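Local coordinates for esterase LipW (PDB 3QH4), which probably hydrolyses ester bonds as a mycobacterial esterase of the alpha/beta hydrolase fold with strict substrate selectivity, at residues 200-205 with 260-265; 194-199 with 221-226. One frame throughout, in Å; residues are numbered along the deposited sequence.

Contact 1. Residues 200-205 with 260-265; sequences RPTASR and FRDEVL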
# COMPACT_ATOMS: atom_id res chain seq x y z
N ARG A 200 17.01 1.56 -6.37
CA ARG A 200 18.42 1.79 -6.06
C ARG A 200 18.65 1.44 -4.59
O ARG A 200 17.87 1.81 -3.76
CB ARG A 200 18.76 3.26 -6.34
CG ARG A 200 18.64 3.60 -7.87
CD ARG A 200 18.84 5.09 -8.09
NE ARG A 200 17.69 5.85 -7.62
CZ ARG A 200 17.50 7.16 -7.77
NH1 ARG A 200 18.38 7.91 -8.44
NH2 ARG A 200 16.40 7.73 -7.28
N PRO A 201 19.73 0.73 -4.28
CA PRO A 201 19.96 0.30 -2.88
C PRO A 201 20.23 1.47 -1.93
O PRO A 201 20.78 2.48 -2.32
CB PRO A 201 21.21 -0.58 -2.98
CG PRO A 201 21.32 -0.96 -4.46
CD PRO A 201 20.74 0.20 -5.22
N THR A 202 19.78 1.34 -0.69
CA THR A 202 20.03 2.35 0.31
C THR A 202 20.76 1.67 1.44
O THR A 202 20.93 0.41 1.43
CB THR A 202 18.73 2.87 0.88
OG1 THR A 202 18.01 1.74 1.43
CG2 THR A 202 17.90 3.50 -0.23
N ALA A 203 21.21 2.48 2.39
CA ALA A 203 21.94 1.93 3.54
C ALA A 203 21.03 0.99 4.33
O ALA A 203 21.47 -0.08 4.78
CB ALA A 203 22.40 3.04 4.44
N SER A 204 19.77 1.38 4.53
CA SER A 204 18.85 0.51 5.27
C SER A 204 18.50 -0.80 4.54
O SER A 204 18.26 -1.81 5.19
CB SER A 204 17.57 1.20 5.70
OG SER A 204 16.83 1.66 4.56
N ARG A 205 18.48 -0.79 3.20
CA ARG A 205 18.28 -2.05 2.49
C ARG A 205 19.37 -3.07 2.79
O ARG A 205 19.08 -4.27 2.98
CB ARG A 205 18.13 -1.87 0.96
CG ARG A 205 17.80 -3.24 0.36
CD ARG A 205 17.95 -3.36 -1.13
NE ARG A 205 17.06 -2.44 -1.85
CZ ARG A 205 16.92 -2.47 -3.17
NH1 ARG A 205 16.10 -1.61 -3.76
NH2 ARG A 205 17.59 -3.38 -3.90
N PHE A 260 12.93 -0.55 3.72
CA PHE A 260 12.44 0.60 2.95
C PHE A 260 12.52 1.91 3.73
O PHE A 260 12.18 2.96 3.21
CB PHE A 260 11.02 0.34 2.47
CG PHE A 260 10.92 -0.92 1.66
CD1 PHE A 260 11.58 -1.02 0.44
CD2 PHE A 260 10.21 -2.00 2.15
CE1 PHE A 260 11.52 -2.26 -0.29
CE2 PHE A 260 10.15 -3.19 1.43
CZ PHE A 260 10.80 -3.32 0.23
N ARG A 261 13.03 1.86 4.96
CA ARG A 261 13.02 3.07 5.78
C ARG A 261 13.77 4.23 5.13
O ARG A 261 13.29 5.36 5.12
CB ARG A 261 13.66 2.77 7.15
CG ARG A 261 13.82 4.04 8.01
CD ARG A 261 14.79 3.74 9.13
NE ARG A 261 16.19 3.66 8.71
CZ ARG A 261 17.10 2.98 9.39
NH1 ARG A 261 16.74 2.26 10.46
NH2 ARG A 261 18.38 2.98 9.02
N ASP A 262 14.98 3.98 4.62
CA ASP A 262 15.74 5.14 4.10
C ASP A 262 15.13 5.76 2.85
O ASP A 262 15.15 6.98 2.66
CB ASP A 262 17.21 4.75 3.83
CG ASP A 262 17.99 4.54 5.13
OD1 ASP A 262 17.43 4.67 6.25
OD2 ASP A 262 19.19 4.20 5.01
N GLU A 263 14.59 4.92 1.97
CA GLU A 263 13.97 5.53 0.77
C GLU A 263 12.71 6.32 1.16
O GLU A 263 12.39 7.32 0.55
CB GLU A 263 13.72 4.48 -0.32
CG GLU A 263 12.66 3.44 -0.02
CD GLU A 263 12.93 2.16 -0.77
OE1 GLU A 263 12.09 1.79 -1.61
OE2 GLU A 263 14.01 1.55 -0.53
N VAL A 264 12.05 5.89 2.24
CA VAL A 264 10.92 6.64 2.78
C VAL A 264 11.38 8.01 3.26
O VAL A 264 10.79 9.03 2.91
CB VAL A 264 10.22 5.87 3.92
CG1 VAL A 264 9.31 6.82 4.73
CG2 VAL A 264 9.40 4.76 3.34
N LEU A 265 12.43 8.03 4.07
CA LEU A 265 12.96 9.28 4.56
C LEU A 265 13.45 10.20 3.41
O LEU A 265 13.20 11.41 3.45
CB LEU A 265 14.09 9.01 5.55
CG LEU A 265 13.68 8.38 6.88
CD1 LEU A 265 14.92 7.96 7.68
CD2 LEU A 265 12.81 9.39 7.69
O HOH W 1 16.19 0.48 -1.96
O HOH W 2 15.34 2.14 1.70
O HOH W 3 20.68 5.36 2.84
O HOH W 4 12.97 -0.61 -2.74
O HOH W 5 14.94 -1.46 -0.24
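Ser204 and Asp262 grip each other through two hydrogen bonds that run in opposite directions. The amide N of Ser204 donates to Asp262 OD2 over 2.9 Å, while the amide N of Asp262 donates to Ser204 OG over 3.0 Å, the second bond being the straighter (156° at the hydrogen against 135°). Ser204 N comes down on OD2 from well above the carboxylate plane, because the serine lies across the face of the carboxylate, with CB 3.4 Å from Asp262 CG. A chi1 of 61° sets Ser204 OG between its own N and carbonyl carbon and brings it to the first turn of helix 261-273; the same hydroxyl bonds to the carbonyl O of Pro259. The other carboxylate oxygen, Asp262 OD1, forms a salt bridge with Arg261 NE (2.9 Å), met in the guanidinium plane, and Ser204 CB lies over one face of that guanidinium.

Thr202 N-caps helix 203-207, its OG1 accepting from Arg205 N, and its CB packs against Asp262 CB at 3.8 Å. A small beta-branched residue suits this place, since the hydroxyl caps while the methyl leans toward Glu263 CB. Water 2 joins the two helix starts, accepting from Thr202 OG1 and Glu263 N and donating to Glu263 OE2 (2.7 Å). Glu263 OE1 has its strongest partner in Leu197 N. Arg205 NH1 lies 5.0 Å from Glu263 OE2, and water 1 spans the gap. Hydrogen bonds and bridging waters thus carry most of the pairing, with the carbons of Thr202 and Ser204 packing between them: Asp262 satisfies an amide of the other helix's first turn, and the nearby helix starts, together with the Arg261 guanidinium, would probably help keep its carboxylate ionised.

Contact 2. Residues 194-199 with 221-226; sequences QPVLDD and LMWRHY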
# COMPACT_ATOMS: atom_id res chain seq x y z
N GLN A 194 4.45 2.51 4.60
CA GLN A 194 5.71 1.77 4.39
C GLN A 194 5.97 1.52 2.89
O GLN A 194 6.18 0.37 2.49
CB GLN A 194 5.70 0.46 5.24
CG GLN A 194 4.48 -0.43 4.95
CD GLN A 194 4.37 -1.68 5.78
OE1 GLN A 194 5.07 -1.86 6.78
NE2 GLN A 194 3.44 -2.56 5.39
N PRO A 195 5.97 2.60 2.08
CA PRO A 195 6.02 2.44 0.61
C PRO A 195 7.34 1.93 0.04
O PRO A 195 8.43 2.25 0.53
CB PRO A 195 5.75 3.85 0.09
CG PRO A 195 6.32 4.79 1.19
CD PRO A 195 5.93 4.03 2.47
N VAL A 196 7.20 1.07 -0.96
CA VAL A 196 8.29 0.69 -1.83
C VAL A 196 8.45 1.85 -2.82
O VAL A 196 7.48 2.19 -3.51
CB VAL A 196 7.90 -0.63 -2.53
CG1 VAL A 196 8.90 -0.91 -3.65
CG2 VAL A 196 7.90 -1.78 -1.47
N LEU A 197 9.65 2.44 -2.91
CA LEU A 197 9.83 3.67 -3.68
C LEU A 197 10.99 3.68 -4.65
O LEU A 197 10.90 4.38 -5.66
CB LEU A 197 9.99 4.88 -2.72
CG LEU A 197 8.73 5.19 -1.92
CD1 LEU A 197 9.08 6.20 -0.87
CD2 LEU A 197 7.67 5.76 -2.85
N ASP A 198 12.04 2.92 -4.38
CA ASP A 198 13.27 3.11 -5.14
C ASP A 198 14.02 1.79 -5.32
O ASP A 198 14.38 1.14 -4.33
CB ASP A 198 14.15 4.14 -4.42
CG ASP A 198 15.20 4.78 -5.34
OD1 ASP A 198 15.61 4.18 -6.35
OD2 ASP A 198 15.63 5.93 -5.05
N ASP A 199 14.26 1.41 -6.58
CA ASP A 199 15.04 0.19 -6.83
C ASP A 199 16.52 0.34 -6.47
O ASP A 199 17.22 -0.66 -6.29
CB ASP A 199 14.91 -0.21 -8.30
CG ASP A 199 15.53 0.82 -9.20
OD1 ASP A 199 15.00 1.96 -9.22
OD2 ASP A 199 16.52 0.47 -9.89
N LEU A 221 14.94 -9.00 -5.25
CA LEU A 221 14.15 -9.95 -6.08
C LEU A 221 12.83 -9.32 -6.52
O LEU A 221 12.43 -9.47 -7.68
CB LEU A 221 13.84 -11.23 -5.29
CG LEU A 221 14.89 -12.35 -5.33
CD1 LEU A 221 16.23 -11.83 -5.03
CD2 LEU A 221 14.50 -13.45 -4.33
N MET A 222 12.17 -8.63 -5.59
CA MET A 222 10.90 -7.95 -5.86
C MET A 222 11.00 -7.04 -7.08
O MET A 222 10.16 -7.12 -7.98
CB MET A 222 10.48 -7.13 -4.60
CG MET A 222 9.25 -6.26 -4.81
SD MET A 222 9.08 -5.13 -3.42
CE MET A 222 10.47 -4.02 -3.66
N TRP A 223 12.01 -6.17 -7.10
CA TRP A 223 12.18 -5.23 -8.21
C TRP A 223 12.46 -6.00 -9.48
O TRP A 223 11.98 -5.63 -10.58
CB TRP A 223 13.28 -4.19 -7.91
CG TRP A 223 12.77 -3.08 -7.06
CD1 TRP A 223 13.12 -2.80 -5.76
CD2 TRP A 223 11.85 -2.09 -7.47
NE1 TRP A 223 12.42 -1.69 -5.33
CE2 TRP A 223 11.64 -1.23 -6.37
CE3 TRP A 223 11.16 -1.84 -8.67
CZ2 TRP A 223 10.78 -0.13 -6.42
CZ3 TRP A 223 10.28 -0.74 -8.73
CH2 TRP A 223 10.10 0.11 -7.61
N ARG A 224 13.22 -7.10 -9.36
CA ARG A 224 13.51 -7.88 -10.59
C ARG A 224 12.24 -8.49 -11.19
O ARG A 224 12.04 -8.42 -12.43
CB ARG A 224 14.60 -8.95 -10.35
CG ARG A 224 16.00 -8.33 -10.25
CD ARG A 224 17.09 -9.30 -10.72
NE ARG A 224 17.14 -10.50 -9.92
CZ ARG A 224 17.79 -10.61 -8.76
NH1 ARG A 224 18.43 -9.56 -8.24
NH2 ARG A 224 17.79 -11.76 -8.11
N HIS A 225 11.38 -9.08 -10.35
CA HIS A 225 10.14 -9.71 -10.87
C HIS A 225 9.22 -8.68 -11.51
O HIS A 225 8.59 -8.95 -12.53
CB HIS A 225 9.30 -10.37 -9.77
CG HIS A 225 10.01 -11.43 -8.99
ND1 HIS A 225 10.82 -12.38 -9.57
CD2 HIS A 225 10.01 -11.69 -7.67
CE1 HIS A 225 11.31 -13.17 -8.63
NE2 HIS A 225 10.83 -12.77 -7.46
N TYR A 226 9.13 -7.51 -10.87
CA TYR A 226 8.23 -6.44 -11.27
C TYR A 226 8.69 -5.79 -12.57
O TYR A 226 7.86 -5.54 -13.45
CB TYR A 226 8.22 -5.37 -10.18
CG TYR A 226 7.22 -4.27 -10.42
CD1 TYR A 226 5.89 -4.57 -10.69
CD2 TYR A 226 7.60 -2.94 -10.35
CE1 TYR A 226 4.95 -3.57 -10.91
CE2 TYR A 226 6.67 -1.92 -10.55
CZ TYR A 226 5.34 -2.24 -10.80
OH TYR A 226 4.44 -1.22 -10.98
O HOH W 4 12.97 -0.61 -2.74
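Trp223 lays the face of its indole over the backbone and CB of Asp199. The CA of Asp199 stands 3.6 Å from the centroid of the five-membered ring and only 12° off its normal, a CH-pi contact, while CB sits 3.7 Å from Trp223 CD2. With chi1 at 65°, the carboxylate of Asp199 is carried away from the indole to a salt bridge with Arg240. Farther along the ring, Val196 CG1 approaches Trp223 CZ2 obliquely at 3.4 Å.

In this alpha/beta hydrolase the loop after strand 189-193 packs against helix 216-227, and Val196 also touches Ser166, the probable nucleophile. Val196 and Met222 meet tip to tip, CG1 to CE, at a tight 3.5 Å. A flexible thioether suits this spot: with CG anti to the backbone N (chi1 174°) the chain reaches out from the helix, and the bend at chi3 turns its methyl onto the valine.

The indole N-H is served at the ring edge, in plane, by water 4, which accepts from Trp223 NE1 at 2.9 Å and lies 2.8 Å from Asp198 O. The amide N of Asp199, buried beside the indole, has no partner in the model.

The first segments of contacts 2 and 1 are consecutive, 194-199 running straight into 200-205, and the contact centres lie about 11 Å apart. Glu263 of contact 1 joins them: its OE1 probably accepts from Leu197 N at 2.8 Å and from Asp198 N at 3.0 Å, tying helix 261-273 to the loop of contact 2. Water 4 is shared, reaching Glu263 as well as Trp223. Arg205 links them more weakly, through NH1 to the carbonyl oxygens of Asp198 and Asp199. Both contacts border the presumed Ser166-His288-Asp258 triad: Phe260 of contact 1 packs edge-to-face on His288, Val196 of contact 2 touches Ser166, and Phe260 touches both Val196 and Met222.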